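Local coordinates for P450 epoxidase (PDB 1Q5D), which belongs to the cytochrome P450 family of haem proteins and holds an iron protoporphyrin IX inside a largely helical fold, at residues 72-76 and 322-326; 287-292 and 372-376. All blocks are in the same frame, centred on the assembly; numbering follows the deposited sequence.

Contact 1: residues 72-76 and 322-326; sequences EEWES and KGEMV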
ATOM      1  N   GLU A  72     -10.255 -17.004  -5.427  1.00 50.23           N
ATOM      2  CA  GLU A  72     -11.107 -18.090  -5.906  1.00 52.76           C
ATOM      3  C   GLU A  72     -10.755 -19.433  -5.244  1.00 52.81           C
ATOM      4  O   GLU A  72     -11.491 -20.412  -5.376  1.00 53.06           O
ATOM      5  CB  GLU A  72     -11.071 -18.176  -7.442  1.00 54.73           C
ATOM      6  CG  GLU A  72     -11.661 -16.943  -8.133  1.00 56.54           C
ATOM      7  CD  GLU A  72     -11.711 -17.045  -9.651  1.00 57.91           C
ATOM      8  OE1 GLU A  72     -10.762 -17.589 -10.257  1.00 58.50           O
ATOM      9  OE2 GLU A  72     -12.705 -16.569 -10.249  1.00 58.92           O
ATOM     10  N   GLU A  73      -9.642 -19.464  -4.517  1.00 52.74           N
ATOM     11  CA  GLU A  73      -9.276 -20.634  -3.720  1.00 52.38           C
ATOM     12  C   GLU A  73      -9.925 -20.591  -2.340  1.00 51.18           C
ATOM     13  O   GLU A  73      -9.887 -21.569  -1.594  1.00 51.92           O
ATOM     14  CB  GLU A  73      -7.759 -20.738  -3.581  1.00 53.86           C
ATOM     15  CG  GLU A  73      -7.033 -20.930  -4.899  1.00 55.67           C
ATOM     16  CD  GLU A  73      -6.870 -22.393  -5.271  1.00 56.70           C
ATOM     17  OE1 GLU A  73      -6.086 -22.680  -6.197  1.00 57.31           O
ATOM     18  OE2 GLU A  73      -7.524 -23.258  -4.640  1.00 57.07           O
ATOM     19  N   TRP A  74     -10.523 -19.455  -2.005  1.00 49.08           N
ATOM     20  CA  TRP A  74     -11.194 -19.278  -0.717  1.00 47.14           C
ATOM     21  C   TRP A  74     -12.473 -20.108  -0.599  1.00 47.53           C
ATOM     22  O   TRP A  74     -13.172 -20.353  -1.580  1.00 48.14           O
ATOM     23  CB  TRP A  74     -11.533 -17.804  -0.527  1.00 44.49           C
ATOM     24  CG  TRP A  74     -11.826 -17.382   0.860  1.00 42.37           C
ATOM     25  CD1 TRP A  74     -11.433 -17.993   2.022  1.00 41.63           C
ATOM     26  CD2 TRP A  74     -12.569 -16.226   1.248  1.00 41.84           C
ATOM     27  NE1 TRP A  74     -11.891 -17.282   3.106  1.00 41.68           N
ATOM     28  CE2 TRP A  74     -12.592 -16.190   2.657  1.00 41.46           C
ATOM     29  CE3 TRP A  74     -13.223 -15.204   0.540  1.00 41.37           C
ATOM     30  CZ2 TRP A  74     -13.238 -15.181   3.370  1.00 41.32           C
ATOM     31  CZ3 TRP A  74     -13.868 -14.208   1.251  1.00 41.31           C
ATOM     32  CH2 TRP A  74     -13.874 -14.209   2.655  1.00 41.38           C
ATOM     33  N   GLU A  75     -12.778 -20.524   0.618  1.00 48.10           N
ATOM     34  CA  GLU A  75     -14.000 -21.257   0.888  1.00 48.53           C
ATOM     35  C   GLU A  75     -15.233 -20.360   0.709  1.00 48.40           C
ATOM     36  O   GLU A  75     -16.336 -20.853   0.469  1.00 47.65           O
ATOM     37  CB  GLU A  75     -13.955 -21.833   2.301  1.00 49.48           C
ATOM     38  CG  GLU A  75     -13.581 -20.829   3.379  1.00 50.16           C
ATOM     39  CD  GLU A  75     -13.544 -21.448   4.761  1.00 51.30           C
ATOM     40  OE1 GLU A  75     -13.111 -20.765   5.716  1.00 51.44           O
ATOM     41  OE2 GLU A  75     -13.950 -22.626   4.897  1.00 52.30           O
ATOM     42  N   SER A  76     -15.042 -19.041   0.824  1.00 47.91           N
ATOM     43  CA  SER A  76     -16.143 -18.090   0.639  1.00 46.89           C
ATOM     44  C   SER A  76     -16.044 -17.369  -0.699  1.00 46.85           C
ATOM     45  O   SER A  76     -16.534 -16.249  -0.853  1.00 46.72           O
ATOM     46  CB  SER A  76     -16.170 -17.062   1.765  1.00 46.83           C
ATOM     47  OG  SER A  76     -16.614 -17.637   2.976  1.00 46.29           O
ATOM     48  N   LYS A 322      -8.192 -27.053   3.353  1.00 47.13           N
ATOM     49  CA  LYS A 322      -8.208 -26.514   1.998  1.00 46.69           C
ATOM     50  C   LYS A 322      -9.185 -25.354   1.851  1.00 45.25           C
ATOM     51  O   LYS A 322     -10.333 -25.451   2.265  1.00 45.28           O
ATOM     52  CB  LYS A 322      -8.578 -27.614   1.007  1.00 47.19           C
ATOM     53  CG  LYS A 322      -8.686 -27.145  -0.426  1.00 48.47           C
ATOM     54  CD  LYS A 322      -8.800 -28.317  -1.376  1.00 49.27           C
ATOM     55  CE  LYS A 322      -9.216 -27.839  -2.757  1.00 50.12           C
ATOM     56  NZ  LYS A 322      -8.076 -27.183  -3.435  1.00 51.48           N
ATOM     57  N   GLY A 323      -8.719 -24.257   1.253  1.00 44.32           N
ATOM     58  CA  GLY A 323      -9.573 -23.114   0.976  1.00 42.45           C
ATOM     59  C   GLY A 323      -9.751 -22.139   2.129  1.00 40.80           C
ATOM     60  O   GLY A 323     -10.480 -21.149   1.999  1.00 41.66           O
ATOM     61  N   GLU A 324      -9.091 -22.411   3.253  1.00 39.16           N
ATOM     62  CA  GLU A 324      -9.128 -21.524   4.406  1.00 37.50           C
ATOM     63  C   GLU A 324      -8.154 -20.356   4.236  1.00 36.32           C
ATOM     64  O   GLU A 324      -7.046 -20.521   3.726  1.00 36.78           O
ATOM     65  CB  GLU A 324      -8.800 -22.282   5.699  1.00 38.48           C
ATOM     66  CG  GLU A 324      -9.892 -23.242   6.170  1.00 39.79           C
ATOM     67  CD  GLU A 324      -9.746 -23.641   7.635  1.00 40.54           C
ATOM     68  OE1 GLU A 324      -8.644 -24.078   8.047  1.00 40.38           O
ATOM     69  OE2 GLU A 324     -10.735 -23.504   8.387  1.00 41.49           O
ATOM     70  N   MET A 325      -8.576 -19.183   4.686  1.00 35.19           N
ATOM     71  CA  MET A 325      -7.782 -17.971   4.565  1.00 34.10           C
ATOM     72  C   MET A 325      -6.720 -17.879   5.663  1.00 32.91           C
ATOM     73  O   MET A 325      -6.920 -18.313   6.809  1.00 32.72           O
ATOM     74  CB  MET A 325      -8.697 -16.724   4.574  1.00 34.37           C
ATOM     75  CG  MET A 325      -7.959 -15.406   4.327  1.00 35.21           C
ATOM     76  SD  MET A 325      -9.057 -14.063   3.781  1.00 35.40           S
ATOM     77  CE  MET A 325      -9.828 -13.699   5.276  1.00 34.66           C
ATOM     78  N   VAL A 326      -5.574 -17.319   5.304  1.00 31.26           N
ATOM     79  CA  VAL A 326      -4.536 -17.070   6.282  1.00 30.95           C
ATOM     80  C   VAL A 326      -4.046 -15.631   6.175  1.00 30.20           C
ATOM     81  O   VAL A 326      -3.670 -15.185   5.088  1.00 29.29           O
ATOM     82  CB  VAL A 326      -3.333 -18.023   6.061  1.00 31.81           C
ATOM     83  CG1 VAL A 326      -2.351 -17.885   7.191  1.00 31.06           C
ATOM     84  CG2 VAL A 326      -3.814 -19.487   5.912  1.00 33.01           C
TER
HETATM   85  O   HOH W   1     -11.393 -18.644   5.594  1.00 36.04           O
HETATM   86  O   HOH W   2     -12.045 -21.048   8.007  1.00 57.15           O
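The carbonyl O of G323 is the focus of the pairing between the loop 72-76 and the segment 322-326. It accepts a hydrogen bond from the backbone N of E75, N to O 2.8 Å. The bond is bent, with 134° at the hydrogen. The same oxygen lies at the edge of the W74 indole, near the ring plane, with CD1 3.3 Å from G323 O. G323 has a positive phi of 84°. Its bare CA sits against the carbonyl of E73, with CA to E73 O 3.0 Å in a CA-H...O contact.

With chi1 at -162°, the W74 side chain leaves on the side away from its own N, and one face of its five-membered ring meets the M325 sulfur, SD 4.6 Å from the ring centroid. The CB of S76 lies over the opposite face. A water in the ring plane bonds to W74 NE1 at 2.9 Å, and also to M325 N and E75 OE1. A second water joins E75 OE1 to E324 OE2, and may ease the meeting of two carboxylates. E324 OE1 is bonded to the N of K321 and to NE1 of W50.

F308 of strand 304-309 also meets the W74 ring. The Met-aromatic contact, with the E75 N to G323 O bond, joins the loop before helix 77-82 to the start of the central strand 325-329 of the mixed P450 beta-sheet, near the bound EPB.

Contact 2: residues 287-292 and 372-376; sequences MRNALD and RLEAE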
ATOM      1  N   MET A 287      17.974   9.202   4.173  1.00 38.12           N
ATOM      2  CA  MET A 287      16.516   9.333   4.092  1.00 38.06           C
ATOM      3  C   MET A 287      15.896   8.040   3.558  1.00 37.83           C
ATOM      4  O   MET A 287      14.895   7.551   4.070  1.00 37.43           O
ATOM      5  CB  MET A 287      16.118  10.540   3.232  1.00 37.79           C
ATOM      6  CG  MET A 287      14.603  10.784   3.132  1.00 36.61           C
ATOM      7  SD  MET A 287      13.777  10.864   4.746  1.00 37.62           S
ATOM      8  CE  MET A 287      14.002  12.559   5.135  1.00 37.12           C
ATOM      9  N   ARG A 288      16.516   7.485   2.525  1.00 38.43           N
ATOM     10  CA  ARG A 288      16.051   6.259   1.907  1.00 38.92           C
ATOM     11  C   ARG A 288      15.897   5.145   2.947  1.00 37.37           C
ATOM     12  O   ARG A 288      14.858   4.499   3.035  1.00 35.54           O
ATOM     13  CB  ARG A 288      17.040   5.828   0.830  1.00 42.20           C
ATOM     14  CG  ARG A 288      16.408   5.589  -0.511  1.00 47.24           C
ATOM     15  CD  ARG A 288      15.766   4.225  -0.649  1.00 50.63           C
ATOM     16  NE  ARG A 288      14.960   4.117  -1.869  1.00 54.05           N
ATOM     17  CZ  ARG A 288      15.438   4.227  -3.108  1.00 55.31           C
ATOM     18  NH1 ARG A 288      16.730   4.458  -3.309  1.00 56.43           N
ATOM     19  NH2 ARG A 288      14.621   4.100  -4.150  1.00 56.34           N
ATOM     20  N   ASN A 289      16.948   4.924   3.726  1.00 35.18           N
ATOM     21  CA  ASN A 289      16.914   3.903   4.759  1.00 34.31           C
ATOM     22  C   ASN A 289      15.910   4.222   5.849  1.00 32.26           C
ATOM     23  O   ASN A 289      15.262   3.333   6.363  1.00 32.35           O
ATOM     24  CB  ASN A 289      18.296   3.701   5.385  1.00 34.99           C
ATOM     25  CG  ASN A 289      18.368   2.434   6.200  1.00 35.32           C
ATOM     26  OD1 ASN A 289      18.105   1.350   5.694  1.00 35.15           O
ATOM     27  ND2 ASN A 289      18.703   2.569   7.482  1.00 36.05           N
ATOM     28  N   ALA A 290      15.781   5.493   6.190  1.00 30.86           N
ATOM     29  CA  ALA A 290      14.820   5.921   7.206  1.00 31.18           C
ATOM     30  C   ALA A 290      13.379   5.608   6.792  1.00 30.94           C
ATOM     31  O   ALA A 290      12.532   5.286   7.628  1.00 30.83           O
ATOM     32  CB  ALA A 290      14.975   7.393   7.482  1.00 31.21           C
ATOM     33  N   LEU A 291      13.103   5.716   5.498  1.00 30.67           N
ATOM     34  CA  LEU A 291      11.742   5.516   5.013  1.00 31.15           C
ATOM     35  C   LEU A 291      11.424   4.036   5.041  1.00 30.01           C
ATOM     36  O   LEU A 291      10.288   3.646   5.303  1.00 29.69           O
ATOM     37  CB  LEU A 291      11.568   6.083   3.596  1.00 30.71           C
ATOM     38  CG  LEU A 291      11.713   7.603   3.503  1.00 32.49           C
ATOM     39  CD1 LEU A 291      11.760   8.043   2.032  1.00 31.98           C
ATOM     40  CD2 LEU A 291      10.561   8.290   4.235  1.00 32.78           C
ATOM     41  N   ASP A 292      12.433   3.206   4.793  1.00 29.47           N
ATOM     42  CA  ASP A 292      12.239   1.762   4.885  1.00 29.96           C
ATOM     43  C   ASP A 292      12.032   1.347   6.345  1.00 29.08           C
ATOM     44  O   ASP A 292      11.222   0.454   6.653  1.00 29.84           O
ATOM     45  CB  ASP A 292      13.416   1.002   4.266  1.00 30.52           C
ATOM     46  CG  ASP A 292      13.501   1.179   2.760  1.00 32.54           C
ATOM     47  OD1 ASP A 292      12.457   1.436   2.121  1.00 33.02           O
ATOM     48  OD2 ASP A 292      14.569   1.074   2.120  1.00 33.62           O
ATOM     49  N   ARG A 372       9.201   4.894  -2.836  1.00 26.92           N
ATOM     50  CA  ARG A 372      10.356   5.416  -2.128  1.00 27.78           C
ATOM     51  C   ARG A 372      10.730   6.782  -2.682  1.00 27.18           C
ATOM     52  O   ARG A 372      11.061   7.678  -1.925  1.00 26.41           O
ATOM     53  CB  ARG A 372      11.547   4.462  -2.246  1.00 29.46           C
ATOM     54  CG  ARG A 372      11.475   3.221  -1.332  1.00 30.80           C
ATOM     55  CD  ARG A 372      12.568   2.166  -1.647  1.00 32.28           C
ATOM     56  NE  ARG A 372      12.550   0.999  -0.753  1.00 32.96           N
ATOM     57  CZ  ARG A 372      12.977  -0.214  -1.099  1.00 34.14           C
ATOM     58  NH1 ARG A 372      13.449  -0.432  -2.331  1.00 34.76           N
ATOM     59  NH2 ARG A 372      12.911  -1.227  -0.225  1.00 34.26           N
ATOM     60  N   LEU A 373      10.651   6.932  -4.003  1.00 27.98           N
ATOM     61  CA  LEU A 373      10.957   8.224  -4.644  1.00 27.85           C
ATOM     62  C   LEU A 373      10.001   9.312  -4.197  1.00 28.63           C
ATOM     63  O   LEU A 373      10.420  10.412  -3.800  1.00 27.79           O
ATOM     64  CB  LEU A 373      10.947   8.111  -6.169  1.00 27.95           C
ATOM     65  CG  LEU A 373      11.186   9.455  -6.896  1.00 29.42           C
ATOM     66  CD1 LEU A 373      12.577   9.970  -6.583  1.00 30.15           C
ATOM     67  CD2 LEU A 373      10.973   9.309  -8.401  1.00 30.18           C
ATOM     68  N   GLU A 374       8.701   9.027  -4.251  1.00 28.81           N
ATOM     69  CA  GLU A 374       7.738  10.019  -3.817  1.00 28.99           C
ATOM     70  C   GLU A 374       7.980  10.440  -2.386  1.00 29.05           C
ATOM     71  O   GLU A 374       7.918  11.627  -2.059  1.00 30.80           O
ATOM     72  CB  GLU A 374       6.309   9.478  -3.913  1.00 29.29           C
ATOM     73  CG  GLU A 374       5.867   9.091  -5.309  1.00 29.20           C
ATOM     74  CD  GLU A 374       4.439   8.596  -5.292  1.00 29.48           C
ATOM     75  OE1 GLU A 374       3.579   9.321  -4.740  1.00 30.64           O
ATOM     76  OE2 GLU A 374       4.178   7.502  -5.822  1.00 30.08           O
ATOM     77  N   ALA A 375       8.224   9.464  -1.517  1.00 28.06           N
ATOM     78  CA  ALA A 375       8.399   9.770  -0.106  1.00 28.90           C
ATOM     79  C   ALA A 375       9.716  10.508   0.148  1.00 29.37           C
ATOM     80  O   ALA A 375       9.786  11.405   0.982  1.00 29.57           O
ATOM     81  CB  ALA A 375       8.306   8.496   0.740  1.00 28.03           C
ATOM     82  N   GLU A 376      10.756  10.129  -0.581  1.00 31.23           N
ATOM     83  CA  GLU A 376      12.045  10.812  -0.446  1.00 33.30           C
ATOM     84  C   GLU A 376      11.887  12.293  -0.768  1.00 32.09           C
ATOM     85  O   GLU A 376      12.311  13.164  -0.009  1.00 31.73           O
ATOM     86  CB  GLU A 376      13.050  10.174  -1.397  1.00 36.79           C
ATOM     87  CG  GLU A 376      14.480  10.180  -0.895  1.00 40.65           C
ATOM     88  CD  GLU A 376      15.442   9.660  -1.944  1.00 43.15           C
ATOM     89  OE1 GLU A 376      15.022   8.821  -2.790  1.00 44.03           O
ATOM     90  OE2 GLU A 376      16.615  10.099  -1.927  1.00 44.98           O
TER
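Helices 287-292 and 372-376 cross steeply, with 111° between their directions and axes 9.9 Å apart at closest approach. D292 and R372 form a salt bridge. R372 NE donates to D292 OD1 at 2.9 Å, with 151° at the hydrogen. OD1 is met on its syn side, while the carboxylate and guanidinium planes are steeply inclined to each other. R372 runs straight out to its NE, and this carries the NE across to the aspartate.

The helices correspond to K and L of the P450 fold. K carries the family's ExxR motif, and L follows the loop of the haem-ligating cysteine.

The guanidinium planes of R288 and R372 are nearly perpendicular. R288 NE lies 3.1 Å from R372 CD, a tight approach, and this NE is buried with no polar partner in the model. The two arginines bring like charges near each other, which the carboxylate of D292 may partly offset. L291 and M287 add van der Waals packing. L291 points its CD1 at the backbone of the other helix, 3.5 Å from E376 N, and also touches A375 CB at 3.7 Å. The A375 side chain is about 7 Å from the haem. The M287 and E376 side chains run in opposite senses, CG to CG 4.1 Å.

How the contacts relate
The two contacts lie on opposite sides of the chain's centre. Their centres are 35 Å apart and their nearest atoms about 22 Å, so they do not touch. Along the chain the segments alternate: 72-76, 287-292, 322-326, 372-376. The contacts share no helix, strand or sheet. Contact 1 joins the loop after strand 67-68 to the start of strand 325-329, both strands of the mixed sheet. It lies on the side of the bound EPB, with the M325 side chain about 7 Å from it. Contact 2 is purely helical. With 246 and 80 residues between their segments, the contacts tie sequence-distant parts of one P450 fold together, one near each bound ligand.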